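Local structure of putative peptide ABC-transport system periplasmic peptide-binding protein (Campylobacter jejuni, 4OEV) at residues G136-K140 / H141-N145. The protein binds nickel ions outside the cytoplasm and probably delivers them to an ABC-type importer. Numbering follows the deposited sequence.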
ATOM      1  N   GLY A 136      -5.446  10.690   9.150  1.00 46.97           N
ATOM      2  CA  GLY A 136      -5.831  11.130  10.482  1.00 44.88           C
ATOM      3  C   GLY A 136      -5.421  12.574  10.740  1.00 43.28           C
ATOM      4  O   GLY A 136      -4.444  13.047  10.151  1.00 42.60           O
ATOM      5  N   MET A 137      -6.189  13.291  11.579  1.00 45.11           N
ATOM      6  CA  MET A 137      -5.796  14.634  12.047  1.00 48.05           C
ATOM      7  C   MET A 137      -4.980  14.495  13.355  1.00 47.21           C
ATOM      8  O   MET A 137      -5.144  13.519  14.112  1.00 47.23           O
ATOM      9  CB  MET A 137      -7.028  15.529  12.222  1.00 52.73           C
ATOM     10  CG  MET A 137      -7.775  15.882  10.917  1.00 47.80           C
ATOM     11  SD  MET A 137      -6.820  16.929   9.795  1.00 47.20           S
ATOM     12  CE  MET A 137      -6.127  15.592   8.777  1.00 53.55           C
ATOM     13  N   LEU A 138      -4.027  15.392  13.541  1.00 47.71           N
ATOM     14  CA  LEU A 138      -3.163  15.415  14.722  1.00 51.94           C
ATOM     15  C   LEU A 138      -3.645  16.476  15.730  1.00 52.41           C
ATOM     16  O   LEU A 138      -4.239  17.468  15.321  1.00 51.78           O
ATOM     17  CB  LEU A 138      -1.730  15.761  14.355  1.00 47.85           C
ATOM     18  CG  LEU A 138      -1.032  14.751  13.435  1.00 45.65           C
ATOM     19  CD1 LEU A 138       0.243  15.382  12.924  1.00 45.22           C
ATOM     20  CD2 LEU A 138      -0.759  13.529  14.252  1.00 45.33           C
ATOM     21  N   PRO A 139      -3.335  16.273  17.022  1.00 52.08           N
ATOM     22  CA  PRO A 139      -3.713  17.247  18.057  1.00 55.46           C
ATOM     23  C   PRO A 139      -2.685  18.343  18.276  1.00 55.37           C
ATOM     24  O   PRO A 139      -1.632  18.133  18.885  1.00 55.50           O
ATOM     25  CB  PRO A 139      -3.866  16.373  19.305  1.00 55.25           C
ATOM     26  CG  PRO A 139      -2.956  15.199  19.083  1.00 53.45           C
ATOM     27  CD  PRO A 139      -2.931  14.977  17.609  1.00 51.39           C
ATOM     28  N   LYS A 140      -3.028  19.528  17.791  1.00 56.17           N
ATOM     29  CA  LYS A 140      -2.202  20.719  18.002  1.00 57.38           C
ATOM     30  C   LYS A 140      -1.810  20.899  19.460  1.00 60.89           C
ATOM     31  O   LYS A 140      -0.641  21.111  19.764  1.00 59.49           O
ATOM     32  CB  LYS A 140      -2.932  21.947  17.489  1.00 58.45           C
ATOM     33  CG  LYS A 140      -2.212  23.268  17.732  1.00 60.01           C
ATOM     34  CD  LYS A 140      -2.855  24.346  16.912  1.00 60.61           C
ATOM     35  CE  LYS A 140      -2.146  25.693  17.046  1.00 65.06           C
ATOM     36  NZ  LYS A 140      -2.452  26.312  18.361  1.00 68.42           N
ATOM     37  N   HIS A 141      -2.770  20.748  20.376  1.00 60.70           N
ATOM     38  CA  HIS A 141      -2.507  21.082  21.777  1.00 62.88           C
ATOM     39  C   HIS A 141      -1.477  20.179  22.445  1.00 62.43           C
ATOM     40  O   HIS A 141      -1.003  20.520  23.548  1.00 64.25           O
ATOM     41  CB  HIS A 141      -3.817  21.060  22.604  1.00 64.57           C
ATOM     42  CG  HIS A 141      -4.374  19.690  22.812  1.00 63.61           C
ATOM     43  ND1 HIS A 141      -5.305  19.133  21.962  1.00 63.38           N
ATOM     44  CD2 HIS A 141      -4.134  18.759  23.768  1.00 63.91           C
ATOM     45  CE1 HIS A 141      -5.614  17.915  22.383  1.00 63.81           C
ATOM     46  NE2 HIS A 141      -4.911  17.659  23.474  1.00 62.72           N
ATOM     47  N   LEU A 142      -1.192  19.021  21.826  1.00 60.21           N
ATOM     48  CA  LEU A 142      -0.182  18.063  22.312  1.00 59.56           C
ATOM     49  C   LEU A 142       1.157  18.049  21.521  1.00 62.95           C
ATOM     50  O   LEU A 142       2.182  17.647  22.067  1.00 61.59           O
ATOM     51  CB  LEU A 142      -0.729  16.619  22.276  1.00 58.25           C
ATOM     52  CG  LEU A 142      -1.928  16.338  23.205  1.00 59.76           C
ATOM     53  CD1 LEU A 142      -2.570  15.002  22.877  1.00 58.28           C
ATOM     54  CD2 LEU A 142      -1.524  16.384  24.677  1.00 61.86           C
ATOM     55  N   LEU A 143       1.148  18.515  20.274  1.00 56.79           N
ATOM     56  CA  LEU A 143       2.309  18.366  19.388  1.00 55.14           C
ATOM     57  C   LEU A 143       2.888  19.706  18.879  1.00 56.02           C
ATOM     58  O   LEU A 143       3.949  19.729  18.226  1.00 54.72           O
ATOM     59  CB  LEU A 143       1.908  17.477  18.210  1.00 52.81           C
ATOM     60  CG  LEU A 143       1.628  15.991  18.502  1.00 51.80           C
ATOM     61  CD1 LEU A 143       0.897  15.333  17.320  1.00 53.31           C
ATOM     62  CD2 LEU A 143       2.944  15.210  18.712  1.00 50.99           C
ATOM     63  N   GLU A 144       2.220  20.827  19.178  1.00 57.55           N
ATOM     64  CA  GLU A 144       2.660  22.076  18.556  1.00 58.08           C
ATOM     65  C   GLU A 144       4.060  22.441  19.025  1.00 58.83           C
ATOM     66  O   GLU A 144       4.811  23.047  18.268  1.00 58.45           O
ATOM     67  CB  GLU A 144       1.671  23.204  18.813  1.00 61.51           C
ATOM     68  CG  GLU A 144       1.635  23.700  20.230  1.00 66.56           C
ATOM     69  CD  GLU A 144       0.482  24.661  20.449  1.00 70.44           C
ATOM     70  OE1 GLU A 144       0.261  25.494  19.544  1.00 72.16           O
ATOM     71  OE2 GLU A 144      -0.208  24.573  21.501  1.00 70.60           O
ATOM     72  N   ASN A 145       4.457  21.988  20.210  1.00 59.82           N
ATOM     73  CA  ASN A 145       5.828  22.195  20.680  1.00 62.45           C
ATOM     74  C   ASN A 145       6.692  20.938  20.676  1.00 61.61           C
ATOM     75  O   ASN A 145       7.743  20.889  21.323  1.00 61.84           O
ATOM     76  CB  ASN A 145       5.815  22.802  22.075  1.00 66.22           C
ATOM     77  CG  ASN A 145       5.339  24.225  22.064  1.00 67.65           C
ATOM     78  OD1 ASN A 145       5.584  24.945  21.098  1.00 66.71           O
ATOM     79  ND2 ASN A 145       4.666  24.655  23.137  1.00 71.07           N
TER
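Leu138, just ahead of the short helix 140-143, packs against Leu143 of that helix, and Pro139 sits at the N-cap position. This is local packing in a family 5 solute-binding protein, away from the nickel site. Leu138 CD2 lies 3.9 Å from Leu143 CD1, and the two side chains cross at about a right angle. Helix 81-92 packs on both leucines, through Phe91 on Leu138 and Phe86 on Leu143. The Pro139 ring touches three residues of the helix. Its CG touches Leu142 CD1 at 3.8 Å, its CD rests on Leu143 CD1, and its CB approaches His141 CE1. The His141 ring lies oblique to this CB; its NE2 is hydrogen-bonded to Asp75 OD2, and it meets the Trp73 ring edge-to-face. Pro139 O accepts from Leu142 N at 3.1 Å and, weakly, from Leu143 N. Asp83 OD1 takes the N-H of Lys140. Lys140 O receives two backbone bonds: Leu143 N sits above its carbonyl plane, whereas Glu144 N lies in it, at 2.9 Å. Lys140 runs extended until a bend at chi4 (-74°) turns NZ toward exposed Glu144. In this salt bridge Lys140 NZ meets Glu144 OE1 on its syn side at 3.1 Å, 32° out of the carboxylate plane.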